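Local coordinates for protein 2,3-bisphosphoglycerate-independent phosphoglycerate mutase (Pyrococcus horikoshii, PDB 2ZKT) that probably interconverts 2-phosphoglycerate and 3-phosphoglycerate in glycolysis, as a metal-binding member of the alkaline phosphatase clan, at residues Thr146-Ala150 with Glu194-Ala199. Residues are numbered along the deposited sequence; the frame is centred on the assembly and turned at random.
Sequences TGHRA and EFVKKA
Thr-146 and Ala-199 bring the loop and helix backbones closest, with CA atoms 6.0 Å apart, and the loop then runs back along helix 186-203 toward its N-terminal end, where His-148 and Phe-195 have CA atoms 7.2 Å apart. The contact lies in the smaller, alpha+beta part of the molecule, an antiparallel sheet with helices packed on it: residues 146-150 connect helix 131-142 to strand 152-155, an outer strand of the four-stranded sheet on which helix 186-203 packs. One hydrogen bond joins the segments, from Lys-198 NZ to Gly-147 O at 2.7 Å. The ammonium lies 31° out of the carbonyl plane, and the C=O...N angle is 145°. Bends at chi3 and chi4 turn the lysine chain so that NZ also reaches Glu-194 OE2, one helical turn earlier, in a salt bridge whose hydrogen bond is weak (3.1 Å). The same OE2 packs against His-148 CB at 3.5 Å. On the sheet side of the helix, Phe-195 holds CG anti to the backbone N, and its ring meets Leu-152, Leu-154, Leu-223 and Ile-225. On the loop side, His-148 NE2 comes within 3.5 Å of Phe-195 CD1; the two ring planes are inclined at 37°, an oblique pair. Thr-146 crosses the phenylalanine side chain at about a right angle and turns its branches to different neighbours: OG1, buried without a polar partner in the model, faces Ala-199 CA, while methyl CG2 contacts Phe-195 CE1 at 3.4 Å.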
loop_
_atom_site.group_PDB
_atom_site.type_symbol
_atom_site.label_atom_id
_atom_site.label_comp_id
_atom_site.label_asym_id
_atom_site.label_seq_id
_atom_site.Cartn_x
_atom_site.Cartn_y
_atom_site.Cartn_z
ATOM N N THR B 146 49.719 -4.813 15.610
ATOM C CA THR B 146 49.613 -3.427 16.057
ATOM C C THR B 146 49.636 -3.322 17.584
ATOM O O THR B 146 48.938 -4.034 18.303
ATOM C CB THR B 146 48.305 -2.845 15.505
ATOM O OG1 THR B 146 48.400 -2.761 14.079
ATOM C CG2 THR B 146 48.075 -1.438 16.067
ATOM N N GLY B 147 50.514 -2.425 18.074
ATOM C CA GLY B 147 50.652 -2.268 19.517
ATOM C C GLY B 147 51.233 -0.896 19.870
ATOM O O GLY B 147 52.378 -0.566 19.562
ATOM N N HIS B 148 50.377 -0.062 20.494
ATOM C CA HIS B 148 50.834 1.261 20.884
ATOM C C HIS B 148 50.690 1.500 22.389
ATOM O O HIS B 148 50.271 0.636 23.153
ATOM C CB HIS B 148 50.064 2.322 20.082
ATOM C CG HIS B 148 48.579 2.046 20.089
ATOM N ND1 HIS B 148 48.039 0.954 20.690
ATOM C CD2 HIS B 148 47.545 2.804 19.526
ATOM C CE1 HIS B 148 46.708 1.051 20.493
ATOM N NE2 HIS B 148 46.384 2.147 19.800
ATOM N N ARG B 149 51.031 2.715 22.826
ATOM C CA ARG B 149 50.980 3.111 24.241
ATOM C C ARG B 149 49.742 2.709 25.060
ATOM O O ARG B 149 49.861 2.401 26.252
ATOM C CB ARG B 149 51.193 4.631 24.367
ATOM C CG ARG B 149 52.453 5.156 23.670
ATOM C CD ARG B 149 53.673 4.281 23.970
ATOM N NE ARG B 149 53.900 4.107 25.407
ATOM C CZ ARG B 149 54.833 3.305 25.926
ATOM N NH1 ARG B 149 55.633 2.604 25.127
ATOM N NH2 ARG B 149 54.969 3.207 27.246
ATOM N N ALA B 150 48.558 2.723 24.442
ATOM C CA ALA B 150 47.326 2.360 25.150
ATOM C C ALA B 150 46.688 1.099 24.566
ATOM O O ALA B 150 46.852 0.798 23.378
ATOM C CB ALA B 150 46.324 3.516 25.096
ATOM N N GLU B 194 49.689 7.243 15.121
ATOM C CA GLU B 194 50.636 6.135 15.198
ATOM C C GLU B 194 49.950 4.822 14.796
ATOM O O GLU B 194 50.565 3.871 14.321
ATOM C CB GLU B 194 51.128 6.059 16.647
ATOM C CG GLU B 194 51.916 4.777 16.948
ATOM C CD GLU B 194 52.593 4.914 18.299
ATOM O OE1 GLU B 194 52.794 6.039 18.746
ATOM O OE2 GLU B 194 52.917 3.887 18.895
ATOM N N PHE B 195 48.624 4.807 15.029
ATOM C CA PHE B 195 47.828 3.605 14.787
ATOM C C PHE B 195 47.593 3.370 13.290
ATOM O O PHE B 195 47.516 2.246 12.807
ATOM C CB PHE B 195 46.490 3.821 15.494
ATOM C CG PHE B 195 45.678 2.566 15.429
ATOM C CD1 PHE B 195 45.916 1.550 16.348
ATOM C CD2 PHE B 195 44.692 2.428 14.461
ATOM C CE1 PHE B 195 45.162 0.385 16.295
ATOM C CE2 PHE B 195 43.937 1.253 14.417
ATOM C CZ PHE B 195 44.173 0.228 15.329
ATOM N N VAL B 196 47.422 4.483 12.551
ATOM C CA VAL B 196 47.230 4.385 11.108
ATOM C C VAL B 196 48.530 3.982 10.408
ATOM O O VAL B 196 48.550 3.175 9.483
ATOM C CB VAL B 196 46.734 5.738 10.589
ATOM C CG1 VAL B 196 46.660 5.705 9.062
ATOM C CG2 VAL B 196 45.353 6.024 11.145
ATOM N N LYS B 197 49.633 4.619 10.846
ATOM C CA LYS B 197 50.945 4.222 10.336
ATOM C C LYS B 197 51.242 2.746 10.640
ATOM O O LYS B 197 51.640 1.965 9.784
ATOM C CB LYS B 197 52.004 5.109 11.004
ATOM C CG LYS B 197 52.040 6.520 10.406
ATOM C CD LYS B 197 53.056 7.422 11.115
ATOM C CE LYS B 197 53.211 8.786 10.430
ATOM N NZ LYS B 197 54.223 9.577 11.133
ATOM N N LYS B 198 51.071 2.387 11.930
ATOM C CA LYS B 198 51.346 1.012 12.337
ATOM C C LYS B 198 50.394 0.020 11.657
ATOM O O LYS B 198 50.787 -1.027 11.157
ATOM C CB LYS B 198 51.202 0.920 13.857
ATOM C CG LYS B 198 52.560 0.947 14.571
ATOM C CD LYS B 198 52.416 0.950 16.096
ATOM C CE LYS B 198 53.518 1.767 16.785
ATOM N NZ LYS B 198 53.898 1.118 18.042
ATOM N N ALA B 199 49.091 0.369 11.684
ATOM C CA ALA B 199 48.081 -0.476 11.049
ATOM C C ALA B 199 48.430 -0.761 9.583
ATOM O O ALA B 199 48.293 -1.867 9.073
ATOM C CB ALA B 199 46.730 0.241 11.137
#